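Local structure of ethanolamine kinase Pv091845 (Plasmodium vivax, 2QG7) at residues K194-Q199 with E386-F390; L209-L214 with V291-C295. The protein probably catalyses the phosphorylation of ethanolamine, the first step in making phosphatidylethanolamine. All blocks are in the same frame, centred on the assembly; numbering follows the deposited sequence.

Contact 1 of 2, residues K194-Q199 with E386-F390; sequences KNPKFQ and EEYHF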
# COMPACT_ATOMS: atom_id res chain seq x y z
N LYS D 194 2.92 -21.16 0.72
CA LYS D 194 3.02 -21.22 -0.72
C LYS D 194 3.85 -22.43 -1.14
O LYS D 194 3.73 -22.92 -2.26
CB LYS D 194 3.68 -19.93 -1.22
CG LYS D 194 3.74 -19.79 -2.78
CD LYS D 194 4.41 -18.48 -3.15
CE LYS D 194 4.57 -18.31 -4.65
NZ LYS D 194 3.25 -18.11 -5.32
N ASN D 195 4.70 -22.87 -0.23
CA ASN D 195 5.57 -24.04 -0.39
C ASN D 195 4.77 -25.36 -0.50
O ASN D 195 3.98 -25.69 0.40
CB ASN D 195 6.56 -24.06 0.79
CG ASN D 195 7.50 -25.23 0.75
OD1 ASN D 195 7.65 -25.88 -0.28
ND2 ASN D 195 8.14 -25.51 1.89
N PRO D 196 4.91 -26.06 -1.64
CA PRO D 196 4.17 -27.32 -1.97
C PRO D 196 4.19 -28.39 -0.86
O PRO D 196 3.24 -29.16 -0.72
CB PRO D 196 4.89 -27.82 -3.24
CG PRO D 196 5.32 -26.52 -3.93
CD PRO D 196 5.79 -25.64 -2.76
N LYS D 197 5.25 -28.42 -0.09
CA LYS D 197 5.40 -29.25 1.08
C LYS D 197 4.32 -28.94 2.15
O LYS D 197 3.75 -29.86 2.75
CB LYS D 197 6.83 -29.03 1.60
CG LYS D 197 7.14 -29.46 3.06
CD LYS D 197 8.55 -28.90 3.50
CE LYS D 197 8.76 -29.19 5.02
NZ LYS D 197 10.09 -28.63 5.62
N PHE D 198 4.03 -27.67 2.38
CA PHE D 198 2.98 -27.28 3.35
C PHE D 198 1.59 -27.18 2.72
O PHE D 198 0.59 -27.40 3.40
CB PHE D 198 3.34 -25.97 4.07
CG PHE D 198 4.57 -26.06 4.92
CD1 PHE D 198 5.78 -25.52 4.49
CD2 PHE D 198 4.53 -26.71 6.16
CE1 PHE D 198 6.93 -25.60 5.28
CE2 PHE D 198 5.69 -26.83 6.95
CZ PHE D 198 6.88 -26.27 6.52
N GLN D 199 1.52 -26.85 1.43
CA GLN D 199 0.24 -26.84 0.70
C GLN D 199 -0.49 -28.16 0.91
O GLN D 199 -1.66 -28.18 1.29
CB GLN D 199 0.48 -26.68 -0.80
CG GLN D 199 0.85 -25.28 -1.29
CD GLN D 199 0.74 -25.22 -2.80
OE1 GLN D 199 1.37 -26.01 -3.51
NE2 GLN D 199 -0.12 -24.35 -3.31
N GLU D 386 -0.46 -24.04 -9.21
CA GLU D 386 -0.36 -24.03 -7.76
C GLU D 386 -1.71 -24.23 -7.08
O GLU D 386 -1.78 -24.85 -6.03
CB GLU D 386 0.28 -22.76 -7.28
CG GLU D 386 1.71 -22.62 -7.64
CD GLU D 386 2.29 -21.28 -7.19
OE1 GLU D 386 2.13 -20.89 -6.00
OE2 GLU D 386 2.91 -20.62 -8.05
N GLU D 387 -2.77 -23.69 -7.67
CA GLU D 387 -4.10 -23.97 -7.19
C GLU D 387 -4.44 -25.48 -7.29
O GLU D 387 -5.12 -26.06 -6.42
CB GLU D 387 -5.12 -23.17 -7.97
CG GLU D 387 -5.03 -21.69 -7.76
CD GLU D 387 -6.12 -20.90 -8.50
OE1 GLU D 387 -6.75 -21.44 -9.44
OE2 GLU D 387 -6.31 -19.70 -8.15
N TYR D 388 -3.97 -26.09 -8.38
CA TYR D 388 -4.15 -27.50 -8.67
C TYR D 388 -3.48 -28.41 -7.60
O TYR D 388 -4.12 -29.33 -7.05
CB TYR D 388 -3.59 -27.78 -10.07
CG TYR D 388 -3.90 -29.14 -10.62
CD1 TYR D 388 -5.09 -29.35 -11.33
CD2 TYR D 388 -3.01 -30.21 -10.43
CE1 TYR D 388 -5.38 -30.60 -11.85
CE2 TYR D 388 -3.31 -31.48 -10.93
CZ TYR D 388 -4.50 -31.66 -11.65
OH TYR D 388 -4.78 -32.90 -12.15
N HIS D 389 -2.20 -28.15 -7.33
CA HIS D 389 -1.48 -28.91 -6.35
C HIS D 389 -2.15 -28.92 -4.97
O HIS D 389 -2.12 -29.92 -4.29
CB HIS D 389 -0.01 -28.46 -6.27
CG HIS D 389 0.86 -29.36 -5.43
ND1 HIS D 389 1.17 -29.07 -4.11
CD2 HIS D 389 1.43 -30.56 -5.69
CE1 HIS D 389 1.93 -30.04 -3.62
NE2 HIS D 389 2.11 -30.95 -4.56
N PHE D 390 -2.75 -27.81 -4.55
CA PHE D 390 -3.41 -27.72 -3.24
C PHE D 390 -4.71 -28.52 -3.21
O PHE D 390 -5.02 -29.24 -2.25
CB PHE D 390 -3.71 -26.24 -2.92
CG PHE D 390 -4.35 -26.00 -1.55
CD1 PHE D 390 -3.56 -25.69 -0.44
CD2 PHE D 390 -5.73 -26.02 -1.38
CE1 PHE D 390 -4.14 -25.42 0.79
CE2 PHE D 390 -6.32 -25.77 -0.13
CZ PHE D 390 -5.53 -25.47 0.95

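Contact 2 of 2, residues L209-L214 with V291-C295; sequences LHDIKL and VLCHC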
# COMPACT_ATOMS: atom_id res chain seq x y z
N LEU D 209 -11.38 -30.30 8.48
CA LEU D 209 -12.28 -29.28 8.96
C LEU D 209 -13.56 -29.25 8.13
O LEU D 209 -14.67 -29.17 8.65
CB LEU D 209 -11.57 -27.91 8.96
CG LEU D 209 -12.35 -26.59 9.04
CD1 LEU D 209 -12.99 -26.42 10.38
CD2 LEU D 209 -11.45 -25.42 8.73
N HIS D 210 -13.40 -29.32 6.81
CA HIS D 210 -14.55 -29.23 5.93
C HIS D 210 -15.47 -30.47 5.95
O HIS D 210 -16.62 -30.40 5.51
CB HIS D 210 -14.10 -28.83 4.51
CG HIS D 210 -13.64 -27.40 4.42
ND1 HIS D 210 -13.14 -26.84 3.25
CD2 HIS D 210 -13.60 -26.42 5.36
CE1 HIS D 210 -12.82 -25.58 3.48
NE2 HIS D 210 -13.08 -25.31 4.75
N ASP D 211 -14.95 -31.58 6.47
CA ASP D 211 -15.67 -32.86 6.57
C ASP D 211 -16.62 -32.92 7.75
O ASP D 211 -17.48 -33.79 7.81
CB ASP D 211 -14.70 -34.03 6.67
CG ASP D 211 -14.11 -34.42 5.32
OD1 ASP D 211 -14.75 -34.12 4.28
OD2 ASP D 211 -13.02 -35.03 5.28
N ILE D 212 -16.45 -32.02 8.70
CA ILE D 212 -17.31 -31.96 9.87
C ILE D 212 -18.76 -31.72 9.46
O ILE D 212 -19.09 -30.70 8.85
CB ILE D 212 -16.83 -30.87 10.88
CG1 ILE D 212 -15.42 -31.19 11.37
CG2 ILE D 212 -17.74 -30.77 12.06
CD1 ILE D 212 -14.86 -30.12 12.25
N LYS D 213 -19.61 -32.69 9.80
CA LYS D 213 -21.03 -32.65 9.47
C LYS D 213 -21.77 -31.61 10.28
O LYS D 213 -21.54 -31.44 11.50
CB LYS D 213 -21.67 -34.03 9.65
CG LYS D 213 -21.25 -35.04 8.56
CD LYS D 213 -21.89 -36.40 8.81
CE LYS D 213 -21.16 -37.50 8.00
NZ LYS D 213 -21.93 -38.78 8.17
N LEU D 214 -22.69 -30.92 9.58
CA LEU D 214 -23.47 -29.85 10.21
C LEU D 214 -24.93 -30.23 10.20
O LEU D 214 -25.61 -30.14 9.16
CB LEU D 214 -23.24 -28.48 9.53
CG LEU D 214 -21.82 -27.88 9.58
CD1 LEU D 214 -21.78 -26.53 8.81
CD2 LEU D 214 -21.35 -27.68 11.05
N VAL D 291 -19.81 -25.53 4.34
CA VAL D 291 -19.09 -26.37 5.30
C VAL D 291 -18.66 -25.53 6.48
O VAL D 291 -18.87 -24.31 6.50
CB VAL D 291 -17.89 -27.09 4.64
CG1 VAL D 291 -18.37 -27.93 3.45
CG2 VAL D 291 -16.86 -26.11 4.15
N LEU D 292 -18.09 -26.16 7.50
CA LEU D 292 -17.54 -25.39 8.62
C LEU D 292 -16.20 -24.91 8.13
O LEU D 292 -15.26 -25.71 7.92
CB LEU D 292 -17.37 -26.29 9.84
CG LEU D 292 -17.00 -25.63 11.17
CD1 LEU D 292 -17.88 -24.41 11.47
CD2 LEU D 292 -17.04 -26.65 12.29
N CYS D 293 -16.12 -23.59 7.93
CA CYS D 293 -14.90 -22.95 7.46
C CYS D 293 -14.07 -22.36 8.60
O CYS D 293 -14.59 -22.07 9.66
CB CYS D 293 -15.28 -21.87 6.47
SG CYS D 293 -15.97 -22.49 4.91
N HIS D 294 -12.77 -22.23 8.40
CA HIS D 294 -11.94 -21.47 9.34
C HIS D 294 -12.13 -19.95 9.23
O HIS D 294 -12.31 -19.25 10.26
CB HIS D 294 -10.48 -21.83 9.16
CG HIS D 294 -9.58 -21.19 10.18
ND1 HIS D 294 -9.20 -19.86 10.11
CD2 HIS D 294 -8.99 -21.69 11.29
CE1 HIS D 294 -8.42 -19.58 11.14
NE2 HIS D 294 -8.27 -20.67 11.86
N CYS D 295 -12.10 -19.44 7.99
CA CYS D 295 -12.45 -18.04 7.62
C CYS D 295 -11.36 -16.99 7.74
O CYS D 295 -11.57 -15.86 7.31
CB CYS D 295 -13.72 -17.56 8.33
SG CYS D 295 -15.15 -18.60 8.07

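Contact 1 of 2, residues K194-Q199 with E386-F390
Gln-199 meets Glu-386 and His-389 where two helices of the kinase-like fold lie side by side: the first turn of helix 196-210, with Lys-194 just before it, against helix 384-395. The Gln-199 amide does most of the bridging. Its first torsion puts CG anti to the carbonyl carbon (chi1 -76°), and the chain then runs extended, carrying both ends of the amide to the facing helix. NE2 donates to the backbone O of Glu-386 at 3.2 Å, approaching from above the carbonyl plane, and also bonds to the hydroxyl of Tyr-371. OE1 accepts from His-389 ND1 at 3.1 Å, so glutamine, with donor and acceptor on one group, suits this partly polar seam. The amide and imidazole planes are within 19° of parallel, although each partner lies out of the other's plane.

One turn earlier, Pro-196 packs its CB at 3.7 Å from His-389 CE1. Its rigid ring suits the start of a helix, where no NH is needed for a bond to a preceding turn; Asn-195 is the N-cap, its OD1 taking a weak bond from Lys-197 N. Phe-390 brings its CD1 to 3.6 Å from Gln-199 O, while its side chain also touches Ile-202, Ala-203 and Leu-206 farther along helix 196-210.

Long, flexible, charged side chains, partly exposed, close the gap beside the amide. Lys-194 is extended as far as CE and bends only at its last torsion (70°); NZ bonds to Leu-380 O and forms a salt bridge, 3.1 Å long, to the syn lone pair of Glu-386 OE1.

Contact 2 of 2, residues L209-L214 with V291-C295
The imidazole of His-210 lies beneath a methyl group of Val-291, where the end of helix 196-210 and the turn after it meet strand 290-293 and the loop that follows. Val-291 CG2 sits 3.6 Å from the ring centroid, a CH-pi contact over one face, displaced toward the rim. Beta-branching suits the place: while CG2 covers the ring, CG1 reaches 3.7 Å from the backbone O of His-210. At the ring edge CD2 comes within 3.1 Å of Leu-292 O, and Cys-293 SG adds an oblique sulfur-aromatic contact.

Leu-292 is the main bump. Its branched end enters a hollow between Leu-209 and Ile-212, CG resting 4.2 Å from Leu-209 CD1 and CD2 4.1 Å from Ile-212 CD1, and Leu-214 CD2 closes in on its CB. CG anti to the backbone N (chi1 163°) carries the fork of Leu-209 to the strand, where it crosses Leu-292 at about a right angle. Its two methyls part company, CD1 beside Leu-292 and CD2 3.7 Å from His-294 CB. Branched aliphatic residues suit this hollow because their methyls fill it from several directions; no hydrogen bond joins the two segments.

The two histidines find polar partners outside the contact. His-210 uses ND1 for Tyr-394 OH and NE2 for Asp-363 OD2, which should fix the ring's rotation; His-294 NE2 bonds to Ile-350 O. Asp-363 also accepts hydrogen bonds from the backbone N of His-294 and of Cys-295, reminiscent of the helix F aspartate that holds the catalytic loop in protein kinases; His-294 to Asp-296 probably corresponds to the His-x-Asp part of that loop.

Strand 290-293 pairs antiparallel with strand 356-359, helix 360-369 supplies Asp-363, and helix 151-163 extends the apolar wall, with Ile-157 and Leu-161 touching Leu-292.

In the fold
Helix 196-210 is common to both contacts: contact 1 uses its first turn and contact 2 its last; their centres lie 20 Å from each other, with about 7 Å between the closest atoms. Both segments of contact 2 fall between those of contact 1 in sequence, in the order 194-199, 209-214, 291-295, 386-390. One long helix thereby joins the later helix 384-395, on a partly exposed flank, to strand 290-293, in a buried contact, which leads into the probable catalytic loop. Helix 360-369 lies near both, touching Phe-390 in one and His-210 in the other, so the two contacts belong to a single, mostly helical lobe of the kinase-like fold.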